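Local coordinates for protein putative pyridoxamine 5-phosphate-dependent dehydrase, Wbdk (Escherichia coli, PDB 2GMS) that removes the C3'-hydroxyl of GDP-4-keto-6-deoxy-D-mannose in a coenzyme B6-dependent transamination-deoxygenation during the biosynthesis of L-colitose, at residues M54-S59 against Y249-L254; V88-T93 against I335-F340; F178-T183 against T202-I207. All blocks are in the same frame, centred on the assembly; numbering follows the deposited sequence.

Contact 1: residues M54-S59 against Y249-L254; sequences MVSSGS and YNVRPL. With P0P ([4-(dihydroxymethyl)-5-hydroxy-6-methylpyridin-3-yl]methyl dihydrogen phosphate), chain D; P0P ([4-(dihydroxymethyl)-5-hydroxy-6-methylpyridin-3-yl]methyl dihydrogen phosphate), chain E.
M54 and P253 make the closer apolar touch of this contact. With its CG opposite the backbone N (chi1 -173°), M54 runs extended past the proline ring, and the two side chains cross obliquely: CG of M54 lies 3.6 Å from P253 CG, and the sulfur SD passes the same ring carbon. V55 and V251 add a looser touch, CG1 to CG2 at 4.4 Å. The polar link is a backbone one. S56 N donates to V251 O over 2.9 Å, a weak and bent bond with an N-H...O angle of 129°. The hydroxyl of S56 sits beside V251 CB but finds its polar partner in T60. Within 249-254, R252 N donates to N250 OD1 at 3.2 Å, an Asx turn that helps fix the rotation of the amide, leaving ND2 facing the chain E phosphate. ND2 donates almost straight (174°) to O3P of that coenzyme, 2.9 Å away; E196 of the second subunit also accepts from ND2 and forms a salt bridge with R252. G58 N and S59 N donate to O2P and O3P of the chain D coenzyme. The contact thus lies between two coenzyme phosphates of the dimer, where strand 51-55 turns into helix 58-68 and the 249-254 loop leads into helix 255-286, with helix 34-47 packed against M54 and P253.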
loop_
_atom_site.group_PDB
_atom_site.type_symbol
_atom_site.label_atom_id
_atom_site.label_comp_id
_atom_site.label_asym_id
_atom_site.label_seq_id
_atom_site.Cartn_x
_atom_site.Cartn_y
_atom_site.Cartn_z
ATOM N N MET A 54 -10.025 -7.189 3.225
ATOM C CA MET A 54 -9.983 -6.140 2.232
ATOM C C MET A 54 -8.687 -5.343 2.400
ATOM O O MET A 54 -8.271 -5.007 3.521
ATOM C CB MET A 54 -11.207 -5.213 2.323
ATOM C CG MET A 54 -11.274 -4.204 1.196
ATOM S SD MET A 54 -12.632 -2.998 1.360
ATOM C CE MET A 54 -12.851 -2.566 -0.375
ATOM N N VAL A 55 -8.041 -5.056 1.271
ATOM C CA VAL A 55 -6.777 -4.315 1.236
ATOM C C VAL A 55 -6.911 -3.127 0.300
ATOM O O VAL A 55 -7.918 -2.985 -0.381
ATOM C CB VAL A 55 -5.528 -5.204 1.016
ATOM C CG1 VAL A 55 -5.401 -6.155 2.200
ATOM C CG2 VAL A 55 -5.637 -6.074 -0.238
ATOM N N SER A 56 -5.916 -2.272 0.229
ATOM C CA SER A 56 -5.987 -1.073 -0.599
ATOM C C SER A 56 -6.047 -1.275 -2.130
ATOM O O SER A 56 -6.528 -0.418 -2.861
ATOM C CB SER A 56 -4.884 -0.090 -0.194
ATOM O OG SER A 56 -3.617 -0.714 -0.392
ATOM N N SER A 57 -5.544 -2.406 -2.617
ATOM C CA SER A 57 -5.536 -2.747 -4.032
ATOM C C SER A 57 -5.347 -4.250 -4.207
ATOM O O SER A 57 -4.979 -4.993 -3.287
ATOM C CB SER A 57 -4.436 -2.017 -4.847
ATOM O OG SER A 57 -3.122 -2.277 -4.346
ATOM N N GLY A 58 -5.575 -4.697 -5.425
ATOM C CA GLY A 58 -5.342 -6.089 -5.720
ATOM C C GLY A 58 -3.830 -6.282 -5.631
ATOM O O GLY A 58 -3.356 -7.351 -5.278
ATOM N N SER A 59 -3.047 -5.233 -5.924
ATOM C CA SER A 59 -1.584 -5.340 -5.851
ATOM C C SER A 59 -1.086 -5.573 -4.437
ATOM O O SER A 59 -0.154 -6.333 -4.189
ATOM C CB SER A 59 -0.893 -4.100 -6.416
ATOM O OG SER A 59 -1.086 -4.081 -7.803
ATOM N N TYR A 249 2.685 -3.730 7.052
ATOM C CA TYR A 249 2.523 -2.508 6.296
ATOM C C TYR A 249 1.295 -1.778 6.777
ATOM O O TYR A 249 0.677 -2.172 7.766
ATOM C CB TYR A 249 2.199 -2.919 4.820
ATOM C CG TYR A 249 3.277 -3.784 4.183
ATOM C CD1 TYR A 249 3.221 -5.180 4.218
ATOM C CD2 TYR A 249 4.375 -3.182 3.564
ATOM C CE1 TYR A 249 4.231 -5.949 3.630
ATOM C CE2 TYR A 249 5.413 -3.939 3.013
ATOM C CZ TYR A 249 5.336 -5.334 3.029
ATOM O OH TYR A 249 6.365 -6.080 2.472
ATOM N N ASN A 250 0.963 -0.728 6.041
ATOM C CA ASN A 250 -0.269 0.003 6.211
ATOM C C ASN A 250 -0.891 -0.063 4.828
ATOM O O ASN A 250 -0.531 0.725 3.968
ATOM C CB ASN A 250 -0.253 1.429 6.811
ATOM C CG ASN A 250 -1.625 2.099 6.740
ATOM O OD1 ASN A 250 -2.617 1.465 6.368
ATOM N ND2 ASN A 250 -1.716 3.386 7.080
ATOM N N VAL A 251 -1.750 -1.053 4.601
ATOM C CA VAL A 251 -2.406 -1.184 3.311
ATOM C C VAL A 251 -3.910 -1.211 3.497
ATOM O O VAL A 251 -4.637 -1.887 2.758
ATOM C CB VAL A 251 -1.929 -2.344 2.411
ATOM C CG1 VAL A 251 -0.540 -2.051 1.867
ATOM C CG2 VAL A 251 -1.898 -3.695 3.110
ATOM N N ARG A 252 -4.379 -0.491 4.516
ATOM C CA ARG A 252 -5.809 -0.508 4.758
ATOM C C ARG A 252 -6.594 0.170 3.652
ATOM O O ARG A 252 -6.097 1.110 3.042
ATOM C CB ARG A 252 -6.126 0.236 6.032
ATOM C CG ARG A 252 -5.617 -0.429 7.303
ATOM C CD ARG A 252 -5.963 0.432 8.525
ATOM N NE ARG A 252 -5.437 1.798 8.409
ATOM C CZ ARG A 252 -4.984 2.550 9.420
ATOM N NH1 ARG A 252 -4.994 2.138 10.683
ATOM N NH2 ARG A 252 -4.510 3.765 9.169
ATOM N N PRO A 253 -7.833 -0.282 3.417
ATOM C CA PRO A 253 -8.671 0.360 2.424
ATOM C C PRO A 253 -9.429 1.468 3.146
ATOM O O PRO A 253 -9.516 1.508 4.381
ATOM C CB PRO A 253 -9.704 -0.681 1.979
ATOM C CG PRO A 253 -9.812 -1.627 3.169
ATOM C CD PRO A 253 -8.525 -1.477 3.965
ATOM N N LEU A 254 -10.001 2.376 2.380
ATOM C CA LEU A 254 -10.783 3.428 3.002
ATOM C C LEU A 254 -12.155 2.882 3.343
ATOM O O LEU A 254 -12.711 2.007 2.640
ATOM C CB LEU A 254 -10.982 4.605 2.034
ATOM C CG LEU A 254 -9.698 5.386 1.762
ATOM C CD1 LEU A 254 -10.010 6.546 0.830
ATOM C CD2 LEU A 254 -9.135 5.900 3.079
HETATM O O3 P0P D . -4.759 -8.127 -13.649
HETATM N N1 P0P D . -2.964 -9.121 -10.747
HETATM C C2 P0P D . -3.533 -9.186 -11.934
HETATM C C2A P0P D . -3.510 -10.467 -12.733
HETATM C C3 P0P D . -4.158 -8.084 -12.448
HETATM C C4 P0P D . -4.181 -6.908 -11.701
HETATM C C4A P0P D . -4.911 -5.710 -12.262
HETATM O O4A P0P D . -5.776 -6.131 -13.287
HETATM O O4B P0P D . -4.014 -4.772 -12.774
HETATM C C5 P0P D . -3.503 -6.816 -10.463
HETATM C C6 P0P D . -2.957 -7.995 -10.019
HETATM C C5A P0P D . -3.687 -5.644 -9.792
HETATM O O4P P0P D . -4.778 -5.217 -9.110
HETATM P P P0P D . -4.729 -3.655 -8.772
HETATM O O1P P0P D . -4.726 -2.947 -10.070
HETATM O O2P P0P D . -6.104 -3.366 -7.981
HETATM O O3P P0P D . -3.459 -3.234 -7.876
HETATM O O3 P0P E . 4.035 8.475 13.628
HETATM N N1 P0P E . 5.962 7.184 10.920
HETATM C C2 P0P E . 5.666 7.781 12.066
HETATM C C2A P0P E . 6.733 8.376 12.946
HETATM C C3 P0P E . 4.360 7.870 12.469
HETATM C C4 P0P E . 3.347 7.345 11.665
HETATM C C4A P0P E . 1.899 7.488 12.121
HETATM O O4A P0P E . 1.805 8.491 13.092
HETATM O O4B P0P E . 1.420 6.303 12.670
HETATM C C5 P0P E . 3.659 6.675 10.468
HETATM C C6 P0P E . 5.006 6.668 10.122
HETATM C C5A P0P E . 2.588 6.327 9.726
HETATM O O4P P0P E . 1.838 7.071 8.903
HETATM P P P0P E . 0.460 6.374 8.493
HETATM O O1P P0P E . -0.375 6.204 9.691
HETATM O O2P P0P E . -0.287 7.411 7.532
HETATM O O3P P0P E . 0.670 4.941 7.778
#

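Contact 2: residues V88-T93 against I335-F340; sequences VSWSTT and IVTGNF. With P0P ([4-(dihydroxymethyl)-5-hydroxy-6-methylpyridin-3-yl]methyl dihydrogen phosphate), chain D.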
loop_
_atom_site.group_PDB
_atom_site.type_symbol
_atom_site.label_atom_id
_atom_site.label_comp_id
_atom_site.label_asym_id
_atom_site.label_seq_id
_atom_site.Cartn_x
_atom_site.Cartn_y
_atom_site.Cartn_z
ATOM N N VAL A 88 2.499 -15.013 -18.441
ATOM C CA VAL A 88 1.636 -13.886 -18.767
ATOM C C VAL A 88 0.765 -13.539 -17.575
ATOM O O VAL A 88 0.026 -14.361 -17.071
ATOM C CB VAL A 88 0.780 -14.173 -20.007
ATOM C CG1 VAL A 88 -0.119 -12.973 -20.321
ATOM C CG2 VAL A 88 1.678 -14.495 -21.201
ATOM N N SER A 89 0.906 -12.317 -17.089
ATOM C CA SER A 89 0.139 -11.825 -15.955
ATOM C C SER A 89 0.387 -10.324 -15.752
ATOM O O SER A 89 1.103 -9.700 -16.523
ATOM C CB SER A 89 0.449 -12.592 -14.676
ATOM O OG SER A 89 -0.463 -12.090 -13.727
ATOM N N TRP A 90 -0.140 -9.749 -14.695
ATOM C CA TRP A 90 0.094 -8.345 -14.411
ATOM C C TRP A 90 1.441 -8.207 -13.686
ATOM O O TRP A 90 1.908 -9.132 -13.039
ATOM C CB TRP A 90 -1.080 -7.742 -13.610
ATOM C CG TRP A 90 -0.885 -6.282 -13.357
ATOM C CD1 TRP A 90 -0.628 -5.684 -12.169
ATOM C CD2 TRP A 90 -0.872 -5.259 -14.342
ATOM N NE1 TRP A 90 -0.454 -4.340 -12.358
ATOM C CE2 TRP A 90 -0.595 -4.046 -13.682
ATOM C CE3 TRP A 90 -1.051 -5.264 -15.729
ATOM C CZ2 TRP A 90 -0.498 -2.831 -14.367
ATOM C CZ3 TRP A 90 -0.963 -4.062 -16.406
ATOM C CH2 TRP A 90 -0.702 -2.858 -15.737
ATOM N N SER A 91 2.111 -7.081 -13.773
ATOM C CA SER A 91 3.402 -6.972 -13.114
ATOM C C SER A 91 3.412 -7.252 -11.616
ATOM O O SER A 91 4.399 -7.782 -11.093
ATOM C CB SER A 91 4.050 -5.630 -13.366
ATOM O OG SER A 91 3.316 -4.647 -12.668
ATOM N N THR A 92 2.345 -6.875 -10.916
ATOM C CA THR A 92 2.265 -7.048 -9.479
ATOM C C THR A 92 1.979 -8.452 -9.022
ATOM O O THR A 92 1.836 -8.737 -7.833
ATOM C CB THR A 92 1.424 -6.019 -8.724
ATOM O OG1 THR A 92 0.095 -6.003 -9.235
ATOM C CG2 THR A 92 2.115 -4.661 -8.779
ATOM N N THR A 93 1.908 -9.351 -9.967
ATOM C CA THR A 93 1.739 -10.720 -9.575
ATOM C C THR A 93 3.165 -11.192 -9.214
ATOM O O THR A 93 3.397 -11.999 -8.322
ATOM C CB THR A 93 1.233 -11.522 -10.792
ATOM O OG1 THR A 93 -0.051 -11.105 -11.173
ATOM C CG2 THR A 93 1.278 -13.021 -10.556
ATOM N N ILE A 335 -2.778 -8.162 -24.615
ATOM C CA ILE A 335 -3.328 -9.065 -23.652
ATOM C C ILE A 335 -2.485 -8.910 -22.396
ATOM O O ILE A 335 -1.332 -9.356 -22.279
ATOM C CB ILE A 335 -3.341 -10.490 -24.151
ATOM C CG1 ILE A 335 -4.262 -10.594 -25.360
ATOM C CG2 ILE A 335 -3.776 -11.440 -23.026
ATOM C CD1 ILE A 335 -4.035 -11.873 -26.184
ATOM N N VAL A 336 -3.098 -8.214 -21.448
ATOM C CA VAL A 336 -2.467 -7.930 -20.182
ATOM C C VAL A 336 -1.140 -7.242 -20.505
ATOM O O VAL A 336 -1.100 -6.220 -21.180
ATOM C CB VAL A 336 -2.413 -9.180 -19.256
ATOM C CG1 VAL A 336 -2.063 -8.855 -17.808
ATOM C CG2 VAL A 336 -3.732 -9.929 -19.240
ATOM N N THR A 337 -0.055 -7.834 -20.079
ATOM C CA THR A 337 1.259 -7.299 -20.295
ATOM C C THR A 337 1.963 -7.971 -21.458
ATOM O O THR A 337 3.060 -7.545 -21.812
ATOM C CB THR A 337 2.131 -7.658 -19.067
ATOM O OG1 THR A 337 2.342 -9.080 -18.961
ATOM C CG2 THR A 337 1.499 -7.096 -17.804
ATOM N N GLY A 338 1.355 -9.033 -21.996
ATOM C CA GLY A 338 1.962 -9.823 -23.058
ATOM C C GLY A 338 3.022 -10.703 -22.380
ATOM O O GLY A 338 2.877 -11.093 -21.227
ATOM N N ASN A 339 4.117 -11.003 -23.058
ATOM C CA ASN A 339 5.155 -11.820 -22.451
ATOM C C ASN A 339 5.962 -11.023 -21.425
ATOM O O ASN A 339 6.745 -10.138 -21.751
ATOM C CB ASN A 339 6.045 -12.383 -23.557
ATOM C CG ASN A 339 7.226 -13.135 -23.038
ATOM O OD1 ASN A 339 7.148 -13.690 -21.949
ATOM N ND2 ASN A 339 8.312 -13.165 -23.824
ATOM N N PHE A 340 5.752 -11.324 -20.147
ATOM C CA PHE A 340 6.448 -10.614 -19.086
ATOM C C PHE A 340 7.955 -10.721 -19.185
ATOM O O PHE A 340 8.666 -9.833 -18.733
ATOM C CB PHE A 340 5.982 -10.997 -17.657
ATOM C CG PHE A 340 6.515 -10.096 -16.548
ATOM C CD1 PHE A 340 6.011 -8.810 -16.325
ATOM C CD2 PHE A 340 7.535 -10.567 -15.714
ATOM C CE1 PHE A 340 6.518 -8.001 -15.301
ATOM C CE2 PHE A 340 8.048 -9.786 -14.675
ATOM C CZ PHE A 340 7.531 -8.501 -14.477
HETATM O O3 P0P D . -4.759 -8.127 -13.649
HETATM N N1 P0P D . -2.964 -9.121 -10.747
HETATM C C2 P0P D . -3.533 -9.186 -11.934
HETATM C C2A P0P D . -3.510 -10.467 -12.733
HETATM C C3 P0P D . -4.158 -8.084 -12.448
HETATM C C4 P0P D . -4.181 -6.908 -11.701
HETATM C C4A P0P D . -4.911 -5.710 -12.262
HETATM O O4A P0P D . -5.776 -6.131 -13.287
HETATM O O4B P0P D . -4.014 -4.772 -12.774
HETATM C C5 P0P D . -3.503 -6.816 -10.463
HETATM C C6 P0P D . -2.957 -7.995 -10.019
HETATM C C5A P0P D . -3.687 -5.644 -9.792
HETATM O O4P P0P D . -4.778 -5.217 -9.110
HETATM P P P0P D . -4.729 -3.655 -8.772
HETATM O O1P P0P D . -4.726 -2.947 -10.070
HETATM O O2P P0P D . -6.104 -3.366 -7.981
HETATM O O3P P0P D . -3.459 -3.234 -7.876
#
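T337 has OG1 between its backbone N and carbonyl carbon (chi1 66°), which places the hydroxyl 2.8 Å from S89 O, though CG2 also crowds that oxygen and the bond is not settled; W90 swings its indole to the far side of its own N (chi1 -178°) so that CE3 meets T337 CG2 at 3.8 Å. The threonine hydroxyl also lies 3.1 Å from G338 O, and its single proton could serve either carbonyl. T337 crosses the indole at a slant, whereas V336 CG1 comes to the ring's edge, 4.3 Å from W90 CE3. One face of the indole carries S91 OG, whose hydrogen-bond partner is the H217 carbonyl of the second subunit; over the opposite face stands O4B of the hydrated coenzyme, 3.4 Å above the plane. V88 packs its methyl groups on G338 O, and S91 CB touches F340 CE1. Residues I335 to G338 form a type II' turn, closed by G338 N donating to I335 O, with V336 at positive phi (55°). S89 OG donates to T93 OG1 over 2.8 Å, and T93 OG1 is also bonded to D161, fixing both hydroxyls close to the pyridine. W90 CB lies 3.3 Å from C2 of the coenzyme's pyridine. Because V336 and T337 touch the indole, the turn stands behind the wall of a vitamin B6 coenzyme site, as in the aspartate aminotransferase fold.

Contact 3: residues F178-T183 against T202-I207; sequences FGLMGT and TDDEEI
The carboxylate of D204, whose CB touches L180 CD1 at 4.1 Å, is met by I207 N at OD2 on the anti side, 26° out of the carboxylate plane. D204 is the N-cap of helix 205-214, and this 3.0 Å bond helps to hold its carboxylate; the other oxygen, OD1, has a long, weak ion pair with R76. The second flat group is the L180 peptide carbonyl. T202 OG1 donates to L180 O from 2.9 Å, arriving nearly head-on at the oxygen with a C=O...OG1 angle of 162°. The threonine oxygen stands opposite its own backbone N and also accepts from D204 N at 3.2 Å, closing an ST turn, so one hydroxyl is gripped from both segments. M181 lies alongside T202, CG to CB, the two pointing the same way. The contact lies where strands 181-185 and 198-202, antiparallel neighbours in the mixed sheet of the large domain, run side by side; G182 bonds to V201 through the backbone. With 51-55 at the outer side of 198-202 and the parallel strands starting with 157-161 beyond 181-185, the order is that of the fold type I coenzyme B6 enzymes, in which 198-202 is the strand that runs against the rest. Beyond the ST turn the packing is apolar. M181, bent at its last torsion (chi3 -77°), reaches tip to tip toward I207, its SD 3.6 Å from CG2. L180 crosses the isoleucine at a slant, and its CD2 presses on I207 CD1 at 3.4 Å, closer than carbons usually pack. L69 touches both L180 and M181, M65 of helix 58-68 lies against M181, and OD1 of D203 accepts from the backbone N of K50.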
loop_
_atom_site.group_PDB
_atom_site.type_symbol
_atom_site.label_atom_id
_atom_site.label_comp_id
_atom_site.label_asym_id
_atom_site.label_seq_id
_atom_site.Cartn_x
_atom_site.Cartn_y
_atom_site.Cartn_z
ATOM N N PHE A 178 -9.804 -21.969 -4.577
ATOM C CA PHE A 178 -9.115 -23.211 -4.743
ATOM C C PHE A 178 -7.798 -23.238 -3.987
ATOM O O PHE A 178 -7.447 -24.244 -3.366
ATOM C CB PHE A 178 -8.855 -23.536 -6.218
ATOM C CG PHE A 178 -10.125 -23.839 -6.945
ATOM C CD1 PHE A 178 -10.896 -22.840 -7.543
ATOM C CD2 PHE A 178 -10.589 -25.151 -7.032
ATOM C CE1 PHE A 178 -12.078 -23.143 -8.229
ATOM C CE2 PHE A 178 -11.768 -25.469 -7.715
ATOM C CZ PHE A 178 -12.516 -24.464 -8.321
ATOM N N GLY A 179 -7.042 -22.132 -4.057
ATOM C CA GLY A 179 -5.752 -22.085 -3.392
ATOM C C GLY A 179 -5.795 -21.744 -1.906
ATOM O O GLY A 179 -6.819 -21.301 -1.381
ATOM N N LEU A 180 -4.661 -21.941 -1.231
ATOM C CA LEU A 180 -4.593 -21.610 0.187
ATOM C C LEU A 180 -5.116 -20.186 0.368
ATOM O O LEU A 180 -5.806 -19.868 1.345
ATOM C CB LEU A 180 -3.157 -21.739 0.736
ATOM C CG LEU A 180 -2.950 -21.281 2.182
ATOM C CD1 LEU A 180 -3.671 -22.214 3.147
ATOM C CD2 LEU A 180 -1.449 -21.303 2.468
ATOM N N MET A 181 -4.790 -19.330 -0.593
ATOM C CA MET A 181 -5.263 -17.971 -0.582
ATOM C C MET A 181 -5.605 -17.636 -2.017
ATOM O O MET A 181 -5.092 -18.268 -2.949
ATOM C CB MET A 181 -4.191 -16.985 -0.099
ATOM C CG MET A 181 -4.149 -16.791 1.405
ATOM S SD MET A 181 -2.759 -15.775 1.974
ATOM C CE MET A 181 -1.361 -16.924 1.887
ATOM N N GLY A 182 -6.461 -16.643 -2.171
ATOM C CA GLY A 182 -6.843 -16.148 -3.469
ATOM C C GLY A 182 -6.916 -14.614 -3.437
ATOM O O GLY A 182 -7.417 -14.037 -2.456
ATOM N N THR A 183 -6.442 -13.926 -4.493
ATOM C CA THR A 183 -6.544 -12.465 -4.490
ATOM C C THR A 183 -7.547 -11.956 -5.534
ATOM O O THR A 183 -7.748 -12.599 -6.572
ATOM C CB THR A 183 -5.197 -11.731 -4.622
ATOM O OG1 THR A 183 -4.680 -12.108 -5.867
ATOM C CG2 THR A 183 -4.227 -12.101 -3.488
ATOM N N THR A 202 -9.407 -16.750 2.281
ATOM C CA THR A 202 -8.713 -17.919 2.797
ATOM C C THR A 202 -9.643 -18.701 3.708
ATOM O O THR A 202 -10.623 -18.167 4.228
ATOM C CB THR A 202 -7.392 -17.554 3.547
ATOM O OG1 THR A 202 -6.651 -18.721 3.825
ATOM C CG2 THR A 202 -7.650 -16.779 4.843
ATOM N N ASP A 203 -9.343 -19.977 3.898
ATOM C CA ASP A 203 -10.090 -20.802 4.812
ATOM C C ASP A 203 -9.232 -21.107 6.040
ATOM O O ASP A 203 -9.699 -21.702 6.991
ATOM C CB ASP A 203 -10.615 -22.077 4.161
ATOM C CG ASP A 203 -11.754 -21.783 3.213
ATOM O OD1 ASP A 203 -12.605 -20.928 3.400
ATOM O OD2 ASP A 203 -11.732 -22.531 2.153
ATOM N N ASP A 204 -7.974 -20.664 6.015
ATOM C CA ASP A 204 -7.040 -20.882 7.097
ATOM C C ASP A 204 -7.090 -19.785 8.164
ATOM O O ASP A 204 -6.811 -18.623 7.905
ATOM C CB ASP A 204 -5.627 -20.987 6.529
ATOM C CG ASP A 204 -4.692 -21.626 7.518
ATOM O OD1 ASP A 204 -4.278 -22.749 7.395
ATOM O OD2 ASP A 204 -4.389 -20.871 8.532
ATOM N N GLU A 205 -7.421 -20.160 9.398
ATOM C CA GLU A 205 -7.526 -19.193 10.473
ATOM C C GLU A 205 -6.233 -18.529 10.851
ATOM O O GLU A 205 -6.201 -17.338 11.171
ATOM C CB GLU A 205 -8.139 -19.807 11.738
ATOM C CG GLU A 205 -8.672 -18.714 12.664
ATOM C CD GLU A 205 -9.256 -19.324 13.899
ATOM O OE1 GLU A 205 -9.163 -20.517 14.145
ATOM O OE2 GLU A 205 -9.897 -18.467 14.661
ATOM N N GLU A 206 -5.176 -19.312 10.854
ATOM C CA GLU A 206 -3.919 -18.727 11.219
ATOM C C GLU A 206 -3.524 -17.658 10.242
ATOM O O GLU A 206 -3.086 -16.601 10.647
ATOM C CB GLU A 206 -2.798 -19.753 11.307
ATOM C CG GLU A 206 -1.476 -19.073 11.708
ATOM C CD GLU A 206 -0.359 -20.063 11.718
ATOM O OE1 GLU A 206 -0.441 -21.156 11.194
ATOM O OE2 GLU A 206 0.706 -19.642 12.338
ATOM N N ILE A 207 -3.700 -17.959 8.966
ATOM C CA ILE A 207 -3.385 -17.032 7.885
ATOM C C ILE A 207 -4.270 -15.777 7.966
ATOM O O ILE A 207 -3.819 -14.629 7.824
ATOM C CB ILE A 207 -3.374 -17.769 6.531
ATOM C CG1 ILE A 207 -2.046 -18.507 6.391
ATOM C CG2 ILE A 207 -3.654 -16.852 5.310
ATOM C CD1 ILE A 207 -1.999 -19.413 5.181
#

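From the N terminus, the chain first passes 54-59 at the end of an outer sheet strand, then 88-93 at the start of helix 91-99. It next reaches 178-183 and, 19 residues on, 202-207, where contact 3 closes the shortest loop, joining two antiparallel strands and the following helix. At 249-254 contact 1 closes, and at 335-340 contact 2. Contacts 1 and 2 therefore cross, and contact 3 nests within both of their loops. Contacts 1 and 2 have centres about 21 Å apart, yet both border the chain D coenzyme and meet through a probable hydrogen bond, S59 OG to T92 OG1 at 2.7 Å. Contact 3 touches neither, but reaches the same sheet as contact 1.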